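Local structure of alpha-fucosidase GH29 (Fusarium graminearum, 4PSR) at residues W35-T40 against V90-P94; Q42-E46 against S310-V315; D304-A308 against Y319-M325. The protein probably removes fucose from the carbohydrate chains of glycoproteins, acting as an alpha-L-fucosidase of glycoside hydrolase family 29. All blocks are in the same frame, centred on the assembly; numbering follows the deposited sequence.

In the fold
The three contacts lie in one TIM barrel and show how loops that follow barrel strands brace one another around a sugar site. Contact 2 touches the bound L-fucose, through E46 and W311. Segment 35-40 of contact 1 lies in the same loop after strand 29-33 as 42-46; its partner 90-94 comes from the loop before helix 105-114. The side chain of W35 is about 12 Å from the sugar, the centres of contacts 1 and 2 are 11 Å apart, and T39 OG1 probably hydrogen-bonds S312 OG at 2.9 Å. Contact 3 flanks segment 310-315 in sequence, and W311 CZ3 packs at 3.4 Å on D304 O. Contact 2 thus links contacts 1 and 3, whose centres are 24 Å apart.

Contact 1 (W35-T40 against V90-P94); sequences WGAFTT and VQFKP
W35 and F92 meet as a T-shaped pair, the edge of the phenyl directed at the face of the indole, with ring centroids 5.3 Å apart and planes at 68°. This is the tightly packed end of the contact, and F92 is its centre. With CG anti to the backbone N (chi1 179°), the phenyl reaches between two layers: the G36-A37 backbone lies over one face, and CD of P94, two residues further along its own chain, covers the opposite one. G36 contributes an off-centre CH-pi contact, its CA 4.3 Å from the F92 centroid, while A37 CA comes within 3.8 Å of F92 CG. The proline also touches the indole, P94 CG lying 3.6 Å from W35 CH2. L151 of helix 151-161 packs on both W35 and F92. T40 joins this packed part: its hydroxyl turns back into its own turn, donating to A37 O at 2.8 Å, and T40 N reaches the same carbonyl from the same face. That hydroxyl oxygen rests 3.3 Å from F92 CB, so a polar group serves here as packing surface. The turn is also tied by G36 N, which donates to T39 OG1 at 3.1 Å (163°).

Beyond T40 the contact thins toward partly exposed V90 and Q91. T40 CG2 lies 3.9 Å from V90 CG1, and F78 of helix 76-80 touches both.

Hydrogen bonding thus shapes the 35-40 turn internally, whereas shape fit between ring edges and faces, rather than polar bonding, joins it to 90-94.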
ATOM      1  N   TRP A  35     -11.958 -11.101   4.933  1.00 10.59           N
ATOM      2  CA  TRP A  35     -12.873 -12.228   5.011  1.00  9.60           C
ATOM      3  C   TRP A  35     -12.989 -12.627   6.447  1.00  9.41           C
ATOM      4  O   TRP A  35     -11.988 -12.894   7.103  1.00 11.36           O
ATOM      5  CB  TRP A  35     -12.333 -13.397   4.192  1.00 10.92           C
ATOM      6  CG  TRP A  35     -13.221 -14.612   4.164  1.00  9.87           C
ATOM      7  CD1 TRP A  35     -14.492 -14.698   3.690  1.00 13.41           C
ATOM      8  CD2 TRP A  35     -12.878 -15.906   4.647  1.00 10.30           C
ATOM      9  NE1 TRP A  35     -14.957 -15.976   3.848  1.00 12.47           N
ATOM     10  CE2 TRP A  35     -13.977 -16.738   4.428  1.00 10.35           C
ATOM     11  CE3 TRP A  35     -11.733 -16.437   5.248  1.00 12.54           C
ATOM     12  CZ2 TRP A  35     -13.971 -18.095   4.767  1.00 12.40           C
ATOM     13  CZ3 TRP A  35     -11.717 -17.791   5.577  1.00 14.92           C
ATOM     14  CH2 TRP A  35     -12.832 -18.597   5.341  1.00 13.55           C
ATOM     15  N   GLY A  36     -14.211 -12.664   6.964  1.00 10.40           N
ATOM     16  CA  GLY A  36     -14.407 -13.034   8.358  1.00 10.96           C
ATOM     17  C   GLY A  36     -15.875 -13.072   8.749  1.00  9.42           C
ATOM     18  O   GLY A  36     -16.725 -13.112   7.892  1.00 10.35           O
ATOM     19  N   ALA A  37     -16.141 -13.057  10.050  1.00 12.07           N
ATOM     20  CA  ALA A  37     -17.519 -13.079  10.511  1.00 10.76           C
ATOM     21  C   ALA A  37     -18.270 -11.825  10.065  1.00 11.92           C
ATOM     22  O   ALA A  37     -19.479 -11.856   9.931  1.00 11.67           O
ATOM     23  CB  ALA A  37     -17.589 -13.219  12.021  1.00 12.48           C
ATOM     24  N   PHE A  38     -17.546 -10.746   9.787  1.00 11.92           N
ATOM     25  CA  PHE A  38     -18.171  -9.525   9.265  1.00 12.33           C
ATOM     26  C   PHE A  38     -18.700  -9.730   7.856  1.00 11.89           C
ATOM     27  O   PHE A  38     -19.523  -8.941   7.383  1.00 12.39           O
ATOM     28  CB  PHE A  38     -17.196  -8.338   9.292  1.00 11.86           C
ATOM     29  CG  PHE A  38     -15.843  -8.637   8.685  1.00 12.49           C
ATOM     30  CD1 PHE A  38     -15.665  -8.668   7.294  1.00 10.85           C
ATOM     31  CD2 PHE A  38     -14.765  -8.928   9.498  1.00 11.04           C
ATOM     32  CE1 PHE A  38     -14.426  -8.994   6.745  1.00 10.10           C
ATOM     33  CE2 PHE A  38     -13.509  -9.242   8.943  1.00 12.09           C
ATOM     34  CZ  PHE A  38     -13.368  -9.286   7.569  1.00 12.00           C
ATOM     35  N   THR A  39     -18.270 -10.801   7.179  1.00 10.80           N
ATOM     36  CA  THR A  39     -18.749 -11.112   5.846  1.00  9.55           C
ATOM     37  C   THR A  39     -20.098 -11.871   5.872  1.00 10.36           C
ATOM     38  O   THR A  39     -20.772 -11.973   4.849  1.00 11.29           O
ATOM     39  CB  THR A  39     -17.699 -11.971   5.072  1.00 11.51           C
ATOM     40  OG1 THR A  39     -16.390 -11.393   5.226  1.00 11.78           O
ATOM     41  CG2 THR A  39     -18.044 -12.086   3.600  1.00 11.79           C
ATOM     42  N   THR A  40     -20.438 -12.453   7.020  1.00 11.45           N
ATOM     43  CA  THR A  40     -21.576 -13.372   7.093  1.00 11.05           C
ATOM     44  C   THR A  40     -22.876 -12.780   6.514  1.00 12.61           C
ATOM     45  O   THR A  40     -23.560 -13.439   5.722  1.00 13.38           O
ATOM     46  CB  THR A  40     -21.823 -13.857   8.521  1.00 12.19           C
ATOM     47  OG1 THR A  40     -20.586 -14.254   9.139  1.00 14.13           O
ATOM     48  CG2 THR A  40     -22.769 -15.049   8.520  1.00 14.51           C
ATOM     49  N   VAL A  90     -27.928 -19.411  10.523  1.00 13.28           N
ATOM     50  CA  VAL A  90     -26.927 -18.474  10.027  1.00 15.37           C
ATOM     51  C   VAL A  90     -25.707 -18.525  10.917  1.00 12.54           C
ATOM     52  O   VAL A  90     -25.804 -18.418  12.136  1.00 12.13           O
ATOM     53  CB  VAL A  90     -27.504 -17.037   9.981  1.00 14.45           C
ATOM     54  CG1 VAL A  90     -26.418 -16.010   9.641  1.00 16.39           C
ATOM     55  CG2 VAL A  90     -28.652 -16.957   8.983  1.00 20.16           C
ATOM     56  N   GLN A  91     -24.527 -18.693  10.310  1.00 13.23           N
ATOM     57  CA  GLN A  91     -23.266 -18.673  11.061  1.00 14.04           C
ATOM     58  C   GLN A  91     -22.088 -18.525  10.119  1.00 11.46           C
ATOM     59  O   GLN A  91     -22.085 -19.088   9.032  1.00 13.60           O
ATOM     60  CB  GLN A  91     -23.104 -19.961  11.892  1.00 13.20           C
ATOM     61  CG  GLN A  91     -22.011 -19.890  12.931  1.00 14.04           C
ATOM     62  CD  GLN A  91     -21.898 -21.132  13.782  1.00 13.21           C
ATOM     63  OE1 GLN A  91     -22.350 -22.212  13.369  1.00 16.55           O
ATOM     64  NE2 GLN A  91     -21.299 -21.001  14.955  1.00 13.74           N
ATOM     65  N   PHE A  92     -21.072 -17.810  10.555  1.00 11.42           N
ATOM     66  CA  PHE A  92     -19.778 -17.852   9.867  1.00 12.10           C
ATOM     67  C   PHE A  92     -19.193 -19.249  10.132  1.00 11.85           C
ATOM     68  O   PHE A  92     -18.762 -19.556  11.261  1.00 12.20           O
ATOM     69  CB  PHE A  92     -18.823 -16.764  10.390  1.00 13.05           C
ATOM     70  CG  PHE A  92     -17.481 -16.792   9.713  1.00 11.13           C
ATOM     71  CD1 PHE A  92     -17.375 -16.484   8.374  1.00 11.89           C
ATOM     72  CD2 PHE A  92     -16.337 -17.124  10.419  1.00 12.16           C
ATOM     73  CE1 PHE A  92     -16.124 -16.527   7.718  1.00 12.00           C
ATOM     74  CE2 PHE A  92     -15.103 -17.163   9.779  1.00 15.68           C
ATOM     75  CZ  PHE A  92     -15.006 -16.861   8.435  1.00 12.26           C
ATOM     76  N   LYS A  93     -19.191 -20.085   9.110  1.00 12.99           N
ATOM     77  CA  LYS A  93     -18.831 -21.504   9.263  1.00 13.86           C
ATOM     78  C   LYS A  93     -18.374 -22.087   7.932  1.00 14.60           C
ATOM     79  O   LYS A  93     -19.029 -22.959   7.351  1.00 14.71           O
ATOM     80  CB  LYS A  93     -20.012 -22.292   9.846  1.00 13.36           C
ATOM     81  CG  LYS A  93     -19.651 -23.705  10.292  1.00 14.75           C
ATOM     82  CD  LYS A  93     -20.793 -24.329  11.068  1.00 18.34           C
ATOM     83  CE  LYS A  93     -20.530 -25.783  11.377  1.00 26.51           C
ATOM     84  NZ  LYS A  93     -21.658 -26.375  12.163  1.00 37.43           N
ATOM     85  N   PRO A  94     -17.242 -21.592   7.405  1.00 11.44           N
ATOM     86  CA  PRO A  94     -16.729 -22.161   6.160  1.00 11.41           C
ATOM     87  C   PRO A  94     -16.364 -23.620   6.390  1.00 12.05           C
ATOM     88  O   PRO A  94     -15.864 -23.983   7.442  1.00 14.49           O
ATOM     89  CB  PRO A  94     -15.469 -21.327   5.873  1.00 13.16           C
ATOM     90  CG  PRO A  94     -15.079 -20.731   7.214  1.00 11.98           C
ATOM     91  CD  PRO A  94     -16.397 -20.498   7.905  1.00 11.23           C
TER

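Contact 2 (Q42-E46 against S310-V315); sequences QYASE and SWSYTV. With FUL (beta-L-fucopyranose), chain M.
The backbones of 42-46 and 310-315 run in roughly opposite directions, with CA atoms of Q42 and T314 4.0 Å apart, and V315 N donates to Q42 O at 3.0 Å in a nearly straight bond (165°). Both are loops of the TIM barrel, one after strand 29-33 and the other after strand 300-305, and their meeting illustrates how such loops build a sugar site at the C-terminal ends of the strands.

At the outer end, the amide of Q42 crosses the Y313 side chain, OE1 coming within 3.5 Å of CD2; its plane is turned 60° from the ring, and OE1 accepts from A347 N. In the middle, T314 CG2 packs on the A44 backbone. S45 CB and S310 CB are 3.4 Å apart, closer than usual van der Waals contact. S310 OG donates to S312 O in the carbonyl plane, on a lone pair, a bond within the second loop.

E46 carries the inner end. Its chain folds at chi2 (-69°) and brings the carboxylate alongside W311, nearly perpendicular to the indole plane. The two oxygens divide the work: OE1 accepts from W311 N at 3.0 Å, the donor lying above the carboxylate plane, while OE2 faces the sugar and is also hydrogen-bonded to a glycerol, probably from the crystallisation liquor. W311 is thereby tied to the residue beside it in the pocket, and R289 adds a cation-pi contact to its ring. L-fucose lies over one face of the indole, its methyl C6 3.6 Å from W311 CZ2, and hydroxyl O3 of the sugar donates to E46 OE2 at 2.7 Å.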
ATOM      1  N   GLN A  42     -23.180 -10.525   4.289  1.00 12.15           N
ATOM      2  CA  GLN A  42     -23.003 -10.191   2.876  1.00 11.10           C
ATOM      3  C   GLN A  42     -23.844  -8.975   2.489  1.00 10.69           C
ATOM      4  O   GLN A  42     -24.463  -8.940   1.431  1.00 12.90           O
ATOM      5  CB  GLN A  42     -23.308 -11.397   1.954  1.00 12.17           C
ATOM      6  CG  GLN A  42     -22.371 -12.603   2.277  1.00 11.47           C
ATOM      7  CD  GLN A  42     -22.489 -13.789   1.352  1.00 13.33           C
ATOM      8  OE1 GLN A  42     -21.492 -14.461   1.084  1.00 13.17           O
ATOM      9  NE2 GLN A  42     -23.676 -14.041   0.841  1.00 16.25           N
ATOM     10  N   TYR A  43     -23.794  -7.957   3.343  1.00 11.66           N
ATOM     11  CA  TYR A  43     -24.611  -6.754   3.163  1.00 13.29           C
ATOM     12  C   TYR A  43     -23.858  -5.498   3.550  1.00 11.76           C
ATOM     13  O   TYR A  43     -23.200  -5.481   4.579  1.00 12.09           O
ATOM     14  CB  TYR A  43     -25.902  -6.847   3.989  1.00 13.65           C
ATOM     15  CG  TYR A  43     -26.911  -5.763   3.632  1.00 12.14           C
ATOM     16  CD1 TYR A  43     -27.733  -5.925   2.520  1.00 16.53           C
ATOM     17  CD2 TYR A  43     -26.997  -4.594   4.366  1.00 14.84           C
ATOM     18  CE1 TYR A  43     -28.640  -4.952   2.159  1.00 15.73           C
ATOM     19  CE2 TYR A  43     -27.904  -3.614   4.015  1.00 16.10           C
ATOM     20  CZ  TYR A  43     -28.701  -3.800   2.909  1.00 14.92           C
ATOM     21  OH  TYR A  43     -29.624  -2.812   2.555  1.00 19.89           O
ATOM     22  N   ALA A  44     -23.953  -4.482   2.676  1.00 12.79           N
ATOM     23  CA  ALA A  44     -23.409  -3.127   2.866  1.00 12.30           C
ATOM     24  C   ALA A  44     -21.863  -3.084   2.777  1.00 11.00           C
ATOM     25  O   ALA A  44     -21.317  -2.634   1.783  1.00 12.81           O
ATOM     26  CB  ALA A  44     -23.919  -2.511   4.164  1.00 14.23           C
ATOM     27  N   SER A  45     -21.184  -3.525   3.828  1.00 11.45           N
ATOM     28  CA  SER A  45     -19.731  -3.549   3.879  1.00 12.71           C
ATOM     29  C   SER A  45     -19.271  -4.337   5.082  1.00 12.14           C
ATOM     30  O   SER A  45     -20.068  -4.855   5.867  1.00 12.38           O
ATOM     31  CB  SER A  45     -19.154  -2.136   3.973  1.00 14.38           C
ATOM     32  OG  SER A  45     -19.436  -1.589   5.241  1.00 15.47           O
ATOM     33  N   GLU A  46     -17.952  -4.431   5.208  1.00 11.52           N
ATOM     34  CA  GLU A  46     -17.329  -5.001   6.386  1.00 12.18           C
ATOM     35  C   GLU A  46     -17.607  -4.222   7.672  1.00 10.57           C
ATOM     36  O   GLU A  46     -17.299  -4.719   8.747  1.00 11.64           O
ATOM     37  CB  GLU A  46     -15.812  -5.154   6.165  1.00 13.08           C
ATOM     38  CG  GLU A  46     -14.999  -3.856   6.182  1.00 13.35           C
ATOM     39  CD  GLU A  46     -15.210  -2.901   5.020  1.00 11.88           C
ATOM     40  OE1 GLU A  46     -15.715  -3.294   3.951  1.00 13.13           O
ATOM     41  OE2 GLU A  46     -14.843  -1.710   5.198  1.00 15.69           O
ATOM     42  N   SER A 310     -17.652  -2.298  -1.244  1.00 23.92           N
ATOM     43  CA  SER A 310     -16.888  -2.559   0.001  1.00 15.44           C
ATOM     44  C   SER A 310     -15.603  -3.426  -0.033  1.00 14.29           C
ATOM     45  O   SER A 310     -15.258  -3.929  -1.092  1.00 16.71           O
ATOM     46  CB  SER A 310     -17.948  -3.131   0.951  1.00 26.49           C
ATOM     47  OG  SER A 310     -17.670  -4.380   1.505  1.00 16.33           O
ATOM     48  N   TRP A 311     -14.892  -3.563   1.085  1.00 12.89           N
ATOM     49  CA  TRP A 311     -13.692  -4.430   1.184  1.00 12.66           C
ATOM     50  C   TRP A 311     -14.086  -5.911   1.331  1.00 12.20           C
ATOM     51  O   TRP A 311     -13.298  -6.808   1.021  1.00 12.26           O
ATOM     52  CB  TRP A 311     -12.747  -4.007   2.336  1.00 14.36           C
ATOM     53  CG  TRP A 311     -12.249  -2.609   2.191  1.00 14.91           C
ATOM     54  CD1 TRP A 311     -12.913  -1.479   2.549  1.00 15.90           C
ATOM     55  CD2 TRP A 311     -10.987  -2.178   1.645  1.00 15.98           C
ATOM     56  NE1 TRP A 311     -12.165  -0.379   2.261  1.00 16.43           N
ATOM     57  CE2 TRP A 311     -10.974  -0.777   1.703  1.00 17.48           C
ATOM     58  CE3 TRP A 311      -9.867  -2.843   1.122  1.00 12.09           C
ATOM     59  CZ2 TRP A 311      -9.896  -0.021   1.252  1.00 14.54           C
ATOM     60  CZ3 TRP A 311      -8.788  -2.093   0.687  1.00 11.83           C
ATOM     61  CH2 TRP A 311      -8.816  -0.698   0.740  1.00 14.19           C
ATOM     62  N   SER A 312     -15.299  -6.171   1.799  1.00 10.33           N
ATOM     63  CA  SER A 312     -15.776  -7.533   2.047  1.00 10.41           C
ATOM     64  C   SER A 312     -16.949  -7.846   1.101  1.00 12.07           C
ATOM     65  O   SER A 312     -17.667  -6.965   0.665  1.00 13.01           O
ATOM     66  CB  SER A 312     -16.181  -7.622   3.511  1.00 14.37           C
ATOM     67  OG  SER A 312     -16.763  -8.865   3.851  1.00 14.86           O
ATOM     68  N   TYR A 313     -17.105  -9.117   0.733  1.00 10.64           N
ATOM     69  CA  TYR A 313     -18.124  -9.521  -0.216  1.00 11.19           C
ATOM     70  C   TYR A 313     -19.517  -9.144   0.240  1.00 11.07           C
ATOM     71  O   TYR A 313     -19.896  -9.415   1.361  1.00 11.50           O
ATOM     72  CB  TYR A 313     -18.061 -11.051  -0.452  1.00 11.70           C
ATOM     73  CG  TYR A 313     -19.094 -11.489  -1.452  1.00 11.37           C
ATOM     74  CD1 TYR A 313     -18.819 -11.422  -2.814  1.00 12.87           C
ATOM     75  CD2 TYR A 313     -20.348 -11.944  -1.059  1.00 12.34           C
ATOM     76  CE1 TYR A 313     -19.773 -11.764  -3.756  1.00 13.83           C
ATOM     77  CE2 TYR A 313     -21.297 -12.292  -2.013  1.00 13.99           C
ATOM     78  CZ  TYR A 313     -20.971 -12.193  -3.353  1.00 13.17           C
ATOM     79  OH  TYR A 313     -21.894 -12.533  -4.327  1.00 19.83           O
ATOM     80  N   THR A 314     -20.286  -8.574  -0.684  1.00 11.27           N
ATOM     81  CA  THR A 314     -21.704  -8.319  -0.447  1.00 12.39           C
ATOM     82  C   THR A 314     -22.491  -8.782  -1.667  1.00 10.54           C
ATOM     83  O   THR A 314     -21.998  -8.766  -2.800  1.00 11.93           O
ATOM     84  CB  THR A 314     -21.956  -6.808  -0.187  1.00 11.37           C
ATOM     85  OG1 THR A 314     -21.548  -6.031  -1.324  1.00 13.25           O
ATOM     86  CG2 THR A 314     -21.195  -6.322   1.040  1.00 12.64           C
ATOM     87  N   VAL A 315     -23.743  -9.182  -1.455  1.00 13.76           N
ATOM     88  CA  VAL A 315     -24.581  -9.554  -2.584  1.00 14.56           C
ATOM     89  C   VAL A 315     -24.784  -8.345  -3.488  1.00 13.31           C
ATOM     90  O   VAL A 315     -25.141  -7.278  -2.998  1.00 15.22           O
ATOM     91  CB  VAL A 315     -25.926 -10.099  -2.110  1.00 14.30           C
ATOM     92  CG1 VAL A 315     -26.835 -10.365  -3.301  1.00 18.94           C
ATOM     93  CG2 VAL A 315     -25.713 -11.382  -1.330  1.00 15.41           C
TER
HETATM   94  C1  FUL M 622     -10.228   1.194   6.951  1.00 13.49           C
HETATM   95  C2  FUL M 622     -11.197   0.241   7.621  1.00 16.14           C
HETATM   96  O2  FUL M 622     -12.135   0.923   8.468  1.00 13.61           O
HETATM   97  C3  FUL M 622     -11.911  -0.475   6.505  1.00 13.34           C
HETATM   98  O3  FUL M 622     -12.888  -1.327   7.060  1.00 12.57           O
HETATM   99  C4  FUL M 622     -10.875  -1.247   5.729  1.00 13.81           C
HETATM  100  O4  FUL M 622     -10.305  -2.248   6.567  1.00 13.00           O
HETATM  101  C5  FUL M 622      -9.807  -0.287   5.221  1.00 14.89           C
HETATM  102  C6  FUL M 622      -8.679  -0.988   4.494  1.00 15.82           C
HETATM  103  O5  FUL M 622      -9.223   0.482   6.269  1.00 13.26           O
HETATM  104  O1  FUL M 622      -9.592   1.954   7.947  1.00 15.10           O

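Contact 3 (D304-A308 against Y319-M325); sequences DAISA and YYSSKAM
I306 lays its CG2 branch against the ring of Y319, 3.9 Å from CD1, the two side chains crossing at a slant. The methyl can reach because it stands anti to the backbone N, while CG1 stands anti to the carbonyl carbon; V358 of helix 353-369 and L341 and I343 of strand 337-343 also touch the isoleucine. Y319 OH hydrogen-bonds Q355 NE2.

Between the backbones, S307 and Y319 form a single beta bridge. One hydrogen bond beside it runs from Y320 N to I306 O, short at 2.7 Å and very straight (170°), with the donor nearly in line with the carbonyl; A308 pairs with K318 by another. Beyond it the Y320 ring turns one face to A308, whose CB sits over the ring centre at 3.6 Å from the centroid, a CH-pi contact. S307 and A308 are modelled in two conformers, of which one is described.

Further along, M325 curls its bent chain back to the strand end, SD 3.7 Å from A305 O, and packs against L341 and I362. S321 caps the N-terminus of its helix, OG accepting from A324 N at 3.1 Å. D304 OD1 accepts from A305 N and forms a salt bridge with R289.

Strand end, loop and helix start are thus locked together at the opening of a beta-alpha-beta unit, strand 300-305, helix 322-334 and strand 337-343, the repeating element of the TIM barrel.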
ATOM      1  N   ASP A 304      -5.531  -1.137  -2.064  1.00 13.68           N
ATOM      2  CA  ASP A 304      -6.584  -0.960  -3.049  1.00 13.01           C
ATOM      3  C   ASP A 304      -7.467  -2.203  -3.013  1.00 12.69           C
ATOM      4  O   ASP A 304      -7.231  -3.093  -2.211  1.00 12.49           O
ATOM      5  CB  ASP A 304      -6.013  -0.745  -4.440  1.00 14.55           C
ATOM      6  CG  ASP A 304      -6.818   0.272  -5.237  1.00 22.21           C
ATOM      7  OD1 ASP A 304      -8.070   0.158  -5.285  1.00 20.08           O
ATOM      8  OD2 ASP A 304      -6.196   1.192  -5.801  1.00 20.99           O
ATOM      9  N   ALA A 305      -8.481  -2.269  -3.876  1.00 16.16           N
ATOM     10  CA  ALA A 305      -9.428  -3.380  -3.834  1.00 18.57           C
ATOM     11  C   ALA A 305     -10.021  -3.609  -5.207  1.00 24.04           C
ATOM     12  O   ALA A 305     -10.184  -2.654  -5.963  1.00 17.26           O
ATOM     13  CB  ALA A 305     -10.516  -3.070  -2.816  1.00 19.07           C
ATOM     14  N   ILE A 306     -10.294  -4.864  -5.565  1.00 16.94           N
ATOM     15  CA  ILE A 306     -10.970  -5.146  -6.818  1.00 19.21           C
ATOM     16  C   ILE A 306     -12.413  -4.580  -6.733  1.00 14.08           C
ATOM     17  O   ILE A 306     -12.969  -4.260  -7.728  1.00 14.55           O
ATOM     18  CB  ILE A 306     -10.916  -6.681  -7.210  1.00 14.91           C
ATOM     19  CG1 ILE A 306      -9.461  -7.170  -7.258  1.00 16.99           C
ATOM     20  CG2 ILE A 306     -11.589  -6.925  -8.541  1.00 18.23           C
ATOM     21  CD1 ILE A 306      -9.339  -8.670  -7.512  1.00 18.64           C
ATOM     22  N   SER A 307     -13.004  -4.809  -5.591  0.61 11.70           N
ATOM     23  CA  SER A 307     -14.367  -4.427  -5.401  0.61 10.10           C
ATOM     24  C   SER A 307     -14.532  -2.934  -5.593  0.61 14.09           C
ATOM     25  O   SER A 307     -13.686  -2.145  -5.194  0.61 14.34           O
ATOM     26  CB  SER A 307     -14.771  -4.802  -4.000  0.61 14.06           C
ATOM     27  OG  SER A 307     -15.992  -4.200  -3.719  0.61 12.72           O
ATOM     28  N   ALA A 308     -15.608  -2.593  -6.287  0.61 13.53           N
ATOM     29  CA  ALA A 308     -16.020  -1.229  -6.519  0.61 17.18           C
ATOM     30  C   ALA A 308     -17.099  -0.882  -5.510  0.61 21.42           C
ATOM     31  O   ALA A 308     -17.670   0.206  -5.552  0.61 19.36           O
ATOM     32  CB  ALA A 308     -16.546  -1.096  -7.910  0.61 11.58           C
ATOM     33  N   TYR A 319     -17.235  -4.712  -9.422  1.00 15.11           N
ATOM     34  CA  TYR A 319     -15.774  -4.772  -9.438  1.00 13.88           C
ATOM     35  C   TYR A 319     -15.174  -3.796 -10.435  1.00 14.97           C
ATOM     36  O   TYR A 319     -15.792  -3.444 -11.453  1.00 16.88           O
ATOM     37  CB  TYR A 319     -15.338  -6.176  -9.844  1.00 17.47           C
ATOM     38  CG  TYR A 319     -15.866  -7.273  -8.937  1.00 14.85           C
ATOM     39  CD1 TYR A 319     -15.403  -7.396  -7.653  1.00 13.27           C
ATOM     40  CD2 TYR A 319     -16.785  -8.192  -9.378  1.00 15.76           C
ATOM     41  CE1 TYR A 319     -15.848  -8.379  -6.814  1.00 14.31           C
ATOM     42  CE2 TYR A 319     -17.241  -9.196  -8.540  1.00 16.65           C
ATOM     43  CZ  TYR A 319     -16.754  -9.284  -7.258  1.00 14.92           C
ATOM     44  OH  TYR A 319     -17.151 -10.268  -6.382  1.00 13.81           O
ATOM     45  N   TYR A 320     -13.940  -3.404 -10.154  1.00 12.27           N
ATOM     46  CA  TYR A 320     -13.162  -2.658 -11.135  1.00 12.30           C
ATOM     47  C   TYR A 320     -12.460  -3.577 -12.116  1.00 12.51           C
ATOM     48  O   TYR A 320     -12.444  -4.797 -11.958  1.00 13.58           O
ATOM     49  CB  TYR A 320     -12.177  -1.755 -10.433  1.00 16.30           C
ATOM     50  CG  TYR A 320     -12.862  -0.623  -9.704  1.00 21.15           C
ATOM     51  CD1 TYR A 320     -13.797   0.183 -10.347  1.00 19.05           C
ATOM     52  CD2 TYR A 320     -12.604  -0.387  -8.374  1.00 24.95           C
ATOM     53  CE1 TYR A 320     -14.442   1.231  -9.683  1.00 22.38           C
ATOM     54  CE2 TYR A 320     -13.235   0.670  -7.691  1.00 21.39           C
ATOM     55  CZ  TYR A 320     -14.161   1.463  -8.355  1.00 20.99           C
ATOM     56  OH  TYR A 320     -14.817   2.515  -7.712  1.00 29.37           O
ATOM     57  N   SER A 321     -11.910  -2.987 -13.173  1.00 13.47           N
ATOM     58  CA  SER A 321     -11.304  -3.743 -14.242  1.00 12.40           C
ATOM     59  C   SER A 321      -9.838  -4.108 -13.967  1.00 13.77           C
ATOM     60  O   SER A 321      -9.152  -3.480 -13.152  1.00 12.83           O
ATOM     61  CB  SER A 321     -11.329  -2.921 -15.536  1.00 15.66           C
ATOM     62  OG  SER A 321     -10.503  -1.769 -15.437  1.00 16.90           O
ATOM     63  N   SER A 322      -9.391  -5.156 -14.655  0.78 12.59           N
ATOM     64  CA  SER A 322      -7.980  -5.554 -14.675  0.78 14.24           C
ATOM     65  C   SER A 322      -7.090  -4.367 -15.039  0.78 13.70           C
ATOM     66  O   SER A 322      -6.071  -4.135 -14.414  0.78 12.48           O
ATOM     67  CB  SER A 322      -7.800  -6.707 -15.670  0.78 13.23           C
ATOM     68  OG  SER A 322      -8.620  -7.794 -15.293  0.78 15.47           O
ATOM     69  N   LYS A 323      -7.483  -3.620 -16.060  1.00 13.43           N
ATOM     70  CA  LYS A 323      -6.728  -2.479 -16.535  1.00 12.48           C
ATOM     71  C   LYS A 323      -6.526  -1.469 -15.426  1.00 13.98           C
ATOM     72  O   LYS A 323      -5.400  -1.007 -15.218  1.00 13.03           O
ATOM     73  CB  LYS A 323      -7.407  -1.844 -17.759  1.00 13.70           C
ATOM     74  CG  LYS A 323      -6.683  -0.608 -18.302  1.00 17.90           C
ATOM     75  CD  LYS A 323      -7.450   0.043 -19.459  1.00 24.07           C
ATOM     76  CE  LYS A 323      -7.518  -0.860 -20.671  1.00 39.26           C
ATOM     77  NZ  LYS A 323      -6.172  -1.212 -21.186  1.00 49.53           N
ATOM     78  N   ALA A 324      -7.589  -1.136 -14.701  1.00 12.15           N
ATOM     79  CA  ALA A 324      -7.490  -0.183 -13.612  1.00 12.57           C
ATOM     80  C   ALA A 324      -6.528  -0.677 -12.531  1.00 11.92           C
ATOM     81  O   ALA A 324      -5.776   0.111 -11.962  1.00 11.85           O
ATOM     82  CB  ALA A 324      -8.876   0.071 -12.995  1.00 13.62           C
ATOM     83  N   MET A 325      -6.582  -1.971 -12.218  1.00 12.33           N
ATOM     84  CA  MET A 325      -5.683  -2.500 -11.200  1.00 11.60           C
ATOM     85  C   MET A 325      -4.226  -2.440 -11.621  1.00  9.95           C
ATOM     86  O   MET A 325      -3.368  -2.070 -10.813  1.00 10.76           O
ATOM     87  CB  MET A 325      -6.090  -3.913 -10.789  1.00 13.10           C
ATOM     88  CG  MET A 325      -7.485  -4.029 -10.166  1.00 15.20           C
ATOM     89  SD  MET A 325      -7.709  -3.145  -8.623  1.00 16.47           S
ATOM     90  CE  MET A 325      -8.373  -1.628  -9.266  1.00 14.61           C
TER